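Local structure of iron-regulated ABC transporter siderophore-binding protein SirA (3MWF) at residues Pro72-Glu77 and Val92-Val97; Ile87-Val92 and Asp99-Ile104. The protein binds the iron(III) siderophore staphyloferrin B and probably delivers it to an ABC transporter for import. All coordinates share one frame; numbering follows the deposited sequence.

Contact 1. Residues Pro72-Glu77 and Val92-Val97. With SE8 (5-[(2-{[(3S)-5-{[(2S)-2-amino-2-carboxyethyl]amino}-3-carboxy-3-hydroxy-5-oxopentanoyl]amino}ethyl)amino]-2,5-dioxopentanoic acid), chain C.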
ATOM      1  N   PRO A  72       0.722  10.025  10.557  1.00 14.93           N
ATOM      2  CA  PRO A  72      -0.108  11.219  10.329  1.00 16.55           C
ATOM      3  C   PRO A  72       0.513  12.540  10.801  1.00 16.51           C
ATOM      4  O   PRO A  72       0.046  13.605  10.391  1.00 17.92           O
ATOM      5  CB  PRO A  72      -1.344  10.938  11.170  1.00 16.92           C
ATOM      6  CG  PRO A  72      -1.437   9.433  11.155  1.00 17.10           C
ATOM      7  CD  PRO A  72      -0.016   9.003  11.322  1.00 15.52           C
ATOM      8  N   ALA A  73       1.525  12.481  11.664  1.00 17.07           N
ATOM      9  CA  ALA A  73       2.135  13.709  12.222  1.00 16.94           C
ATOM     10  C   ALA A  73       3.485  13.437  12.837  1.00 16.70           C
ATOM     11  O   ALA A  73       3.626  13.389  14.080  1.00 16.76           O
ATOM     12  CB  ALA A  73       1.189  14.367  13.251  1.00 18.09           C
ATOM     13  N   PRO A  74       4.498  13.255  11.985  1.00 15.90           N
ATOM     14  CA  PRO A  74       5.838  12.930  12.488  1.00 16.23           C
ATOM     15  C   PRO A  74       6.454  14.087  13.277  1.00 16.64           C
ATOM     16  O   PRO A  74       6.044  15.249  13.130  1.00 16.18           O
ATOM     17  CB  PRO A  74       6.640  12.669  11.211  1.00 16.42           C
ATOM     18  CG  PRO A  74       5.906  13.409  10.147  1.00 16.65           C
ATOM     19  CD  PRO A  74       4.454  13.196  10.511  1.00 16.37           C
ATOM     20  N   ASN A  75       7.373  13.727  14.169  1.00 16.34           N
ATOM     21  CA  ASN A  75       7.974  14.698  15.084  1.00 16.57           C
ATOM     22  C   ASN A  75       9.176  15.341  14.416  1.00 16.36           C
ATOM     23  O   ASN A  75      10.225  14.705  14.247  1.00 16.28           O
ATOM     24  CB  ASN A  75       8.375  13.989  16.387  1.00 17.33           C
ATOM     25  CG  ASN A  75       8.884  14.946  17.426  1.00 20.28           C
ATOM     26  OD1 ASN A  75       9.808  15.690  17.152  1.00 21.83           O
ATOM     27  ND2 ASN A  75       8.292  14.935  18.624  1.00 26.38           N
ATOM     28  N   LEU A  76       9.000  16.600  13.990  1.00 17.51           N
ATOM     29  CA  LEU A  76      10.051  17.302  13.253  1.00 18.64           C
ATOM     30  C   LEU A  76      11.347  17.487  14.051  1.00 19.07           C
ATOM     31  O   LEU A  76      12.445  17.505  13.478  1.00 19.51           O
ATOM     32  CB  LEU A  76       9.544  18.674  12.782  1.00 19.12           C
ATOM     33  CG  LEU A  76       8.881  18.811  11.409  1.00 23.99           C
ATOM     34  CD1 LEU A  76       8.090  17.583  10.952  1.00 26.15           C
ATOM     35  CD2 LEU A  76       7.988  20.082  11.491  1.00 26.37           C
ATOM     36  N   GLU A  77      11.224  17.651  15.368  1.00 20.56           N
ATOM     37  CA  GLU A  77      12.429  17.715  16.213  1.00 20.70           C
ATOM     38  C   GLU A  77      13.244  16.424  16.155  1.00 20.32           C
ATOM     39  O   GLU A  77      14.451  16.456  16.019  1.00 20.33           O
ATOM     40  CB  GLU A  77      12.081  18.056  17.660  1.00 21.58           C
ATOM     41  CG  GLU A  77      13.323  18.301  18.510  1.00 27.13           C
ATOM     42  CD  GLU A  77      12.999  18.423  19.984  1.00 32.15           C
ATOM     43  OE1 GLU A  77      11.805  18.647  20.302  1.00 34.35           O
ATOM     44  OE2 GLU A  77      13.937  18.284  20.814  1.00 35.12           O
ATOM     45  N   VAL A  92       0.059  13.582   0.741  1.00 14.74           N
ATOM     46  CA  VAL A  92      -1.074  13.235   1.573  1.00 14.93           C
ATOM     47  C   VAL A  92      -0.811  13.386   3.094  1.00 14.83           C
ATOM     48  O   VAL A  92      -1.665  13.892   3.827  1.00 15.48           O
ATOM     49  CB  VAL A  92      -1.678  11.863   1.194  1.00 16.04           C
ATOM     50  CG1 VAL A  92      -0.710  10.731   1.483  1.00 16.61           C
ATOM     51  CG2 VAL A  92      -2.985  11.692   1.935  1.00 17.53           C
ATOM     52  N   ARG A  93       0.360  12.973   3.566  1.00 13.54           N
ATOM     53  CA  ARG A  93       0.641  13.095   4.994  1.00 13.30           C
ATOM     54  C   ARG A  93       1.244  14.441   5.377  1.00 12.75           C
ATOM     55  O   ARG A  93       0.940  14.965   6.443  1.00 13.67           O
ATOM     56  CB  ARG A  93       1.614  12.015   5.463  1.00 11.68           C
ATOM     57  CG  ARG A  93       1.190  10.562   5.146  1.00 13.76           C
ATOM     58  CD  ARG A  93      -0.138  10.225   5.731  1.00 13.43           C
ATOM     59  NE  ARG A  93      -0.386   8.806   5.508  1.00 11.11           N
ATOM     60  CZ  ARG A  93      -1.581   8.240   5.579  1.00 12.34           C
ATOM     61  NH1 ARG A  93      -2.656   8.972   5.840  1.00 15.01           N
ATOM     62  NH2 ARG A  93      -1.692   6.928   5.383  1.00 10.73           N
ATOM     63  N   ASN A  94       2.097  14.971   4.507  1.00 13.02           N
ATOM     64  CA  ASN A  94       3.024  16.016   4.964  1.00 12.70           C
ATOM     65  C   ASN A  94       2.917  17.330   4.199  1.00 14.28           C
ATOM     66  O   ASN A  94       3.784  18.190   4.357  1.00 14.62           O
ATOM     67  CB  ASN A  94       4.486  15.544   4.860  1.00 13.31           C
ATOM     68  CG  ASN A  94       4.703  14.124   5.403  1.00 13.05           C
ATOM     69  OD1 ASN A  94       5.155  13.240   4.668  1.00 13.08           O
ATOM     70  ND2 ASN A  94       4.424  13.918   6.701  1.00 14.22           N
ATOM     71  N   GLU A  95       1.859  17.526   3.413  1.00 14.71           N
ATOM     72  CA  GLU A  95       1.832  18.748   2.576  1.00 16.25           C
ATOM     73  C   GLU A  95       2.040  19.996   3.433  1.00 16.76           C
ATOM     74  O   GLU A  95       2.802  20.885   3.041  1.00 15.97           O
ATOM     75  CB  GLU A  95       0.517  18.884   1.811  1.00 17.02           C
ATOM     76  CG  GLU A  95       0.504  20.119   0.888  1.00 21.32           C
ATOM     77  CD  GLU A  95      -0.688  20.132  -0.039  1.00 29.59           C
ATOM     78  OE1 GLU A  95      -1.562  19.248   0.104  1.00 30.93           O
ATOM     79  OE2 GLU A  95      -0.757  21.029  -0.909  1.00 31.22           O
ATOM     80  N   LYS A  96       1.378  20.040   4.595  1.00 17.69           N
ATOM     81  CA  LYS A  96       1.371  21.248   5.422  1.00 19.47           C
ATOM     82  C   LYS A  96       2.703  21.533   6.128  1.00 19.00           C
ATOM     83  O   LYS A  96       2.952  22.665   6.533  1.00 19.33           O
ATOM     84  CB  LYS A  96       0.195  21.217   6.415  1.00 21.46           C
ATOM     85  CG  LYS A  96      -1.171  21.462   5.760  1.00 25.90           C
ATOM     86  CD  LYS A  96      -2.260  21.693   6.817  1.00 33.56           C
ATOM     87  CE  LYS A  96      -3.468  22.451   6.256  1.00 37.16           C
ATOM     88  NZ  LYS A  96      -4.256  21.635   5.268  1.00 39.46           N
ATOM     89  N   VAL A  97       3.556  20.517   6.273  1.00 17.30           N
ATOM     90  CA  VAL A  97       4.858  20.706   6.892  1.00 17.23           C
ATOM     91  C   VAL A  97       6.027  20.578   5.897  1.00 15.80           C
ATOM     92  O   VAL A  97       7.171  20.479   6.310  1.00 15.48           O
ATOM     93  CB  VAL A  97       5.073  19.729   8.069  1.00 18.11           C
ATOM     94  CG1 VAL A  97       3.947  19.889   9.073  1.00 19.95           C
ATOM     95  CG2 VAL A  97       5.151  18.280   7.558  1.00 17.61           C
TER
HETATM   96  C1  SE8 C   1      -4.806   7.141   8.995  1.00 15.32           C
HETATM   97  C2  SE8 C   1      -5.607   5.915   9.338  1.00 15.19           C
HETATM   98  C3  SE8 C   1      -4.691   4.754   9.693  1.00 12.64           C
HETATM   99  N4  SE8 C   1      -3.895   4.292   8.560  1.00 12.67           N
HETATM  100  C5  SE8 C   1      -4.288   3.301   7.787  1.00 14.42           C
HETATM  101  C6  SE8 C   1      -3.460   3.030   6.555  1.00 12.23           C
HETATM  102  C7  SE8 C   1      -3.874   3.950   5.407  1.00 13.83           C
HETATM  103  C8  SE8 C   1      -2.881   3.745   4.249  1.00 12.42           C
HETATM  104  C9  SE8 C   1      -3.282   4.428   2.944  1.00 12.89           C
HETATM  105  N10 SE8 C   1      -3.909   5.601   3.019  1.00 12.42           N
HETATM  106  C11 SE8 C   1      -4.265   6.277   1.793  1.00 16.54           C
HETATM  107  C12 SE8 C   1      -3.575   7.626   1.696  1.00 22.20           C
HETATM  108  N13 SE8 C   1      -4.230   8.513   0.743  1.00 28.35           N
HETATM  109  C14 SE8 C   1      -5.323   9.279   1.033  1.00 30.94           C
HETATM  110  C15 SE8 C   1      -5.669   9.566   2.464  1.00 31.51           C
HETATM  111  C16 SE8 C   1      -6.387   8.309   2.888  1.00 27.47           C
HETATM  112  C17 SE8 C   1      -6.234   7.920   4.326  1.00 23.01           C
HETATM  113  C18 SE8 C   1      -7.502   7.758   5.018  1.00 22.62           C
HETATM  114  O19 SE8 C   1      -4.258   7.777   9.932  1.00 14.72           O
HETATM  115  O20 SE8 C   1      -4.764   7.503   7.802  1.00 13.74           O
HETATM  116  N21 SE8 C   1      -6.470   5.570   8.192  1.00 13.76           N
HETATM  117  O22 SE8 C   1      -5.266   2.612   8.005  1.00 14.01           O
HETATM  118  C23 SE8 C   1      -5.309   3.664   4.998  1.00 13.21           C
HETATM  119  O24 SE8 C   1      -5.564   2.639   4.319  1.00 13.16           O
HETATM  120  O25 SE8 C   1      -6.220   4.464   5.328  1.00 12.77           O
HETATM  121  O26 SE8 C   1      -3.859   5.310   5.879  1.00 13.11           O
HETATM  122  O27 SE8 C   1      -3.005   3.895   1.874  1.00 12.69           O
HETATM  123  O28 SE8 C   1      -6.062   9.724   0.174  1.00 37.49           O
HETATM  124  O29 SE8 C   1      -5.149   7.621   4.836  1.00 16.88           O
HETATM  125  O30 SE8 C   1      -7.538   7.012   5.991  1.00 16.43           O
HETATM  126  O31 SE8 C   1      -8.533   8.336   4.590  1.00 27.30           O
HETATM  127  O   HOH W   1      -1.150  13.807   7.833  1.00 19.34           O
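Pro-72 and Arg-93 bury the most surface, yet their backbones meet through a single water that donates to Pro-72 O and to Arg-93 O, 2.8 Å from each. Pro-72 O and Arg-93 O, 4.3 Å apart, are both acceptors, and the water supplies the donors. Farther along, the Pro-74 ring lies obliquely against the Asn-94 amide, CG of Pro-74 3.8 Å from Asn-94 ND2. Rigid, apolar proline suits this van der Waals contact, while Asn-94 OD1 bonds Ser-90 N.

Arg-93 leaves the helix with CG beside its backbone N, and a bend at chi2 (-58°) turns the chain toward the SE8 pocket. Arg-93 NH2 bonds SE8 O26 at 2.7 Å (160°), and Arg-93 NH1 bonds SE8 O29 at 3.0 Å, with a weak bond to O20. A salt bridge from Arg-93 NE to Glu-71 OE2 helps fix the guanidinium, and the side chain lies about 4 Å from the bound iron(III). Arginine suits the place, offering several N-H groups and a charge that would favour the anionic siderophore. Val-92 CG2 rests on SE8 C14 and C15, and Pro-72 CG lies beside carboxylate oxygen O19, both part of the siderophore pocket of this periplasmic-binding-protein fold.

Contact 2. Residues Ile87-Val92 and Asp99-Ile104. With SE8 (5-[(2-{[(3S)-5-{[(2S)-2-amino-2-carboxyethyl]amino}-3-carboxy-3-hydroxy-5-oxopentanoyl]amino}ethyl)amino]-2,5-dioxopentanoic acid), chain C.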
ATOM      1  N   ILE A  87      14.999  13.449   3.144  1.00 15.04           N
ATOM      2  CA  ILE A  87      13.721  13.076   3.757  1.00 14.93           C
ATOM      3  C   ILE A  87      12.779  12.666   2.639  1.00 14.99           C
ATOM      4  O   ILE A  87      12.672  13.366   1.640  1.00 14.88           O
ATOM      5  CB  ILE A  87      13.124  14.232   4.583  1.00 14.61           C
ATOM      6  CG1 ILE A  87      14.108  14.600   5.708  1.00 14.83           C
ATOM      7  CG2 ILE A  87      11.690  13.882   5.124  1.00 14.50           C
ATOM      8  CD1 ILE A  87      13.810  15.967   6.331  1.00 14.37           C
ATOM      9  N   VAL A  88      12.094  11.525   2.803  1.00 14.65           N
ATOM     10  CA  VAL A  88      11.102  11.108   1.806  1.00 14.86           C
ATOM     11  C   VAL A  88       9.707  11.279   2.442  1.00 14.78           C
ATOM     12  O   VAL A  88       9.383  10.656   3.471  1.00 14.52           O
ATOM     13  CB  VAL A  88      11.296   9.619   1.336  1.00 15.10           C
ATOM     14  CG1 VAL A  88      10.243   9.224   0.295  1.00 15.56           C
ATOM     15  CG2 VAL A  88      12.697   9.403   0.744  1.00 16.87           C
ATOM     16  N   ALA A  89       8.904  12.144   1.827  1.00 13.38           N
ATOM     17  CA  ALA A  89       7.625  12.580   2.382  1.00 13.12           C
ATOM     18  C   ALA A  89       6.548  12.265   1.355  1.00 12.65           C
ATOM     19  O   ALA A  89       6.866  11.783   0.269  1.00 12.70           O
ATOM     20  CB  ALA A  89       7.637  14.099   2.660  1.00 13.92           C
ATOM     21  N   SER A  90       5.301  12.520   1.735  1.00 12.67           N
ATOM     22  CA  SER A  90       4.162  12.418   0.809  1.00 12.70           C
ATOM     23  C   SER A  90       3.310  13.681   0.936  1.00 13.61           C
ATOM     24  O   SER A  90       3.242  14.300   2.014  1.00 13.22           O
ATOM     25  CB  SER A  90       3.317  11.164   1.128  1.00 11.83           C
ATOM     26  OG  SER A  90       2.656  11.279   2.387  1.00 11.40           O
ATOM     27  N   LYS A  91       2.631  14.051  -0.148  1.00 13.47           N
ATOM     28  CA  LYS A  91       1.710  15.183  -0.088  1.00 15.74           C
ATOM     29  C   LYS A  91       0.557  14.818   0.844  1.00 15.14           C
ATOM     30  O   LYS A  91       0.144  15.607   1.693  1.00 15.17           O
ATOM     31  CB  LYS A  91       1.230  15.551  -1.507  1.00 15.75           C
ATOM     32  CG  LYS A  91       0.354  16.806  -1.611  1.00 23.04           C
ATOM     33  CD  LYS A  91       0.501  17.361  -3.028  1.00 26.59           C
ATOM     34  CE  LYS A  91      -0.840  17.550  -3.740  1.00 33.24           C
ATOM     35  NZ  LYS A  91      -1.627  18.713  -3.193  1.00 33.25           N
ATOM     36  N   VAL A  92       0.059  13.582   0.741  1.00 14.74           N
ATOM     37  CA  VAL A  92      -1.074  13.235   1.573  1.00 14.93           C
ATOM     38  C   VAL A  92      -0.811  13.386   3.094  1.00 14.83           C
ATOM     39  O   VAL A  92      -1.665  13.892   3.827  1.00 15.48           O
ATOM     40  CB  VAL A  92      -1.678  11.863   1.194  1.00 16.04           C
ATOM     41  CG1 VAL A  92      -0.710  10.731   1.483  1.00 16.61           C
ATOM     42  CG2 VAL A  92      -2.985  11.692   1.935  1.00 17.53           C
ATOM     43  N   ASP A  99       7.515  22.637   3.901  1.00 14.13           N
ATOM     44  CA  ASP A  99       8.548  23.692   4.005  1.00 14.55           C
ATOM     45  C   ASP A  99       9.427  23.476   5.247  1.00 15.20           C
ATOM     46  O   ASP A  99      10.654  23.715   5.193  1.00 15.18           O
ATOM     47  CB  ASP A  99       7.947  25.097   4.077  1.00 14.37           C
ATOM     48  CG  ASP A  99       7.229  25.534   2.803  1.00 14.07           C
ATOM     49  OD1 ASP A  99       7.241  24.829   1.765  1.00 16.20           O
ATOM     50  OD2 ASP A  99       6.590  26.605   2.881  1.00 13.35           O
ATOM     51  N   GLN A 100       8.799  23.030   6.337  0.50 15.49           N
ATOM     52  CA  GLN A 100       9.511  22.766   7.586  0.50 16.05           C
ATOM     53  C   GLN A 100      10.473  21.584   7.414  0.50 15.90           C
ATOM     54  O   GLN A 100      11.598  21.608   7.911  0.50 15.56           O
ATOM     55  CB  GLN A 100       8.522  22.529   8.734  0.50 16.25           C
ATOM     56  CG  GLN A 100       7.670  23.767   9.076  0.50 18.53           C
ATOM     57  CD  GLN A 100       6.547  23.505  10.069  0.50 22.47           C
ATOM     58  OE1 GLN A 100       6.746  23.581  11.285  0.50 26.40           O
ATOM     59  NE2 GLN A 100       5.346  23.236   9.556  0.50 24.10           N
ATOM     60  N   LEU A 101      10.027  20.557   6.686  1.00 15.36           N
ATOM     61  CA  LEU A 101      10.874  19.421   6.352  1.00 15.12           C
ATOM     62  C   LEU A 101      12.065  19.864   5.501  1.00 15.82           C
ATOM     63  O   LEU A 101      13.196  19.451   5.763  1.00 15.28           O
ATOM     64  CB  LEU A 101      10.099  18.325   5.614  1.00 14.80           C
ATOM     65  CG  LEU A 101       9.084  17.574   6.469  1.00 13.92           C
ATOM     66  CD1 LEU A 101       8.253  16.693   5.543  1.00 13.81           C
ATOM     67  CD2 LEU A 101       9.759  16.715   7.570  1.00 14.54           C
ATOM     68  N   SER A 102      11.800  20.727   4.512  1.00 15.67           N
ATOM     69  CA  SER A 102      12.854  21.229   3.622  1.00 16.87           C
ATOM     70  C   SER A 102      13.891  22.057   4.367  1.00 17.19           C
ATOM     71  O   SER A 102      15.036  22.122   3.944  1.00 17.42           O
ATOM     72  CB  SER A 102      12.260  22.064   2.465  1.00 17.32           C
ATOM     73  OG  SER A 102      11.493  21.215   1.616  1.00 20.59           O
ATOM     74  N   LYS A 103      13.503  22.671   5.476  1.00 18.43           N
ATOM     75  CA  LYS A 103      14.484  23.430   6.286  1.00 18.80           C
ATOM     76  C   LYS A 103      15.465  22.511   7.007  1.00 19.30           C
ATOM     77  O   LYS A 103      16.586  22.892   7.347  1.00 20.57           O
ATOM     78  CB  LYS A 103      13.795  24.361   7.267  1.00 19.28           C
ATOM     79  CG  LYS A 103      13.131  25.554   6.594  1.00 21.35           C
ATOM     80  CD  LYS A 103      12.292  26.358   7.562  1.00 25.36           C
ATOM     81  CE  LYS A 103      13.126  26.984   8.673  1.00 25.72           C
ATOM     82  NZ  LYS A 103      12.196  27.662   9.640  1.00 25.22           N
ATOM     83  N   ILE A 104      15.046  21.275   7.242  1.00 18.03           N
ATOM     84  CA  ILE A 104      15.923  20.274   7.848  1.00 17.97           C
ATOM     85  C   ILE A 104      16.886  19.624   6.864  1.00 18.02           C
ATOM     86  O   ILE A 104      18.099  19.523   7.120  1.00 19.23           O
ATOM     87  CB  ILE A 104      15.064  19.185   8.590  1.00 17.20           C
ATOM     88  CG1 ILE A 104      14.131  19.846   9.619  1.00 16.95           C
ATOM     89  CG2 ILE A 104      15.977  18.070   9.171  1.00 19.04           C
ATOM     90  CD1 ILE A 104      13.093  18.904  10.242  1.00 19.78           C
TER
HETATM   91  C1  SE8 C   1      -4.806   7.141   8.995  1.00 15.32           C
HETATM   92  C2  SE8 C   1      -5.607   5.915   9.338  1.00 15.19           C
HETATM   93  C3  SE8 C   1      -4.691   4.754   9.693  1.00 12.64           C
HETATM   94  N4  SE8 C   1      -3.895   4.292   8.560  1.00 12.67           N
HETATM   95  C5  SE8 C   1      -4.288   3.301   7.787  1.00 14.42           C
HETATM   96  C6  SE8 C   1      -3.460   3.030   6.555  1.00 12.23           C
HETATM   97  C7  SE8 C   1      -3.874   3.950   5.407  1.00 13.83           C
HETATM   98  C8  SE8 C   1      -2.881   3.745   4.249  1.00 12.42           C
HETATM   99  C9  SE8 C   1      -3.282   4.428   2.944  1.00 12.89           C
HETATM  100  N10 SE8 C   1      -3.909   5.601   3.019  1.00 12.42           N
HETATM  101  C11 SE8 C   1      -4.265   6.277   1.793  1.00 16.54           C
HETATM  102  C12 SE8 C   1      -3.575   7.626   1.696  1.00 22.20           C
HETATM  103  N13 SE8 C   1      -4.230   8.513   0.743  1.00 28.35           N
HETATM  104  C14 SE8 C   1      -5.323   9.279   1.033  1.00 30.94           C
HETATM  105  C15 SE8 C   1      -5.669   9.566   2.464  1.00 31.51           C
HETATM  106  C16 SE8 C   1      -6.387   8.309   2.888  1.00 27.47           C
HETATM  107  C17 SE8 C   1      -6.234   7.920   4.326  1.00 23.01           C
HETATM  108  C18 SE8 C   1      -7.502   7.758   5.018  1.00 22.62           C
HETATM  109  O19 SE8 C   1      -4.258   7.777   9.932  1.00 14.72           O
HETATM  110  O20 SE8 C   1      -4.764   7.503   7.802  1.00 13.74           O
HETATM  111  N21 SE8 C   1      -6.470   5.570   8.192  1.00 13.76           N
HETATM  112  O22 SE8 C   1      -5.266   2.612   8.005  1.00 14.01           O
HETATM  113  C23 SE8 C   1      -5.309   3.664   4.998  1.00 13.21           C
HETATM  114  O24 SE8 C   1      -5.564   2.639   4.319  1.00 13.16           O
HETATM  115  O25 SE8 C   1      -6.220   4.464   5.328  1.00 12.77           O
HETATM  116  O26 SE8 C   1      -3.859   5.310   5.879  1.00 13.11           O
HETATM  117  O27 SE8 C   1      -3.005   3.895   1.874  1.00 12.69           O
HETATM  118  O28 SE8 C   1      -6.062   9.724   0.174  1.00 37.49           O
HETATM  119  O29 SE8 C   1      -5.149   7.621   4.836  1.00 16.88           O
HETATM  120  O30 SE8 C   1      -7.538   7.012   5.991  1.00 16.43           O
HETATM  121  O31 SE8 C   1      -8.533   8.336   4.590  1.00 27.30           O
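Strand 87-90 and helix 99-104 run almost exactly antiparallel (173°) with their axes 9.8 Å apart, and their backbones come closest at Ile-87 and Leu-101, whose CA atoms are 7.4 Å from each other. Ile-87 and Ala-89, two apart on the strand, both project toward the helix. Setting CG1 of Ile-87 beside its own backbone N (chi1 -61°) and extending the chain beyond (chi2 164°) carries CD1 to the helix, where it lies 3.6 Å from Leu-101 O and 4.1 Å from Ile-104 CB; the side chains of Ile-87 and Ile-104 cross at about a right angle. The other branch, CG2 of Ile-87, meets CD2 of Leu-101 at 4.2 Å. The fork of Leu-101 thus spans two strand residues, since Leu-101 CD1 rests on Ala-89 CB at 3.9 Å. Alanine suits that position because its single methyl lets the leucine approach, while the longer isoleucine reaches on to Ile-104. Thr-107 of the next strand also touches Ile-87, Ala-89 and Leu-101.

No hydrogen bond joins the two segments. Their buried interface therefore rests mainly on the burial of apolar side chains, holding the helix of this beta-alpha-beta unit against the sheet without directional bonds.

How the contacts relate
The two contacts lie about 7 Å apart, centre to centre, on the same side of the chain's centre, and interleave along the sequence: 72-77, 87-92, 92-97, then 99-104. They share Val-92 and helix 91-94, and both reach the six-stranded mixed sheet, contact 1 through edge strand 73-74 and contact 2 through strand 86-90. Leu-76 stitches them together, its CD1 lying 3.9 Å from CD2 of Leu-101, and Asn-94 OD1 packs 3.3 Å from CB of Ala-89. Ser-90, the N-cap residue of helix 91-94, bonds Arg-93 N through OG. Through Leu-76, Asn-94 and Ala-89 the apolar packing of contact 2 adjoins helix 91-94, which carries Arg-93 to the siderophore.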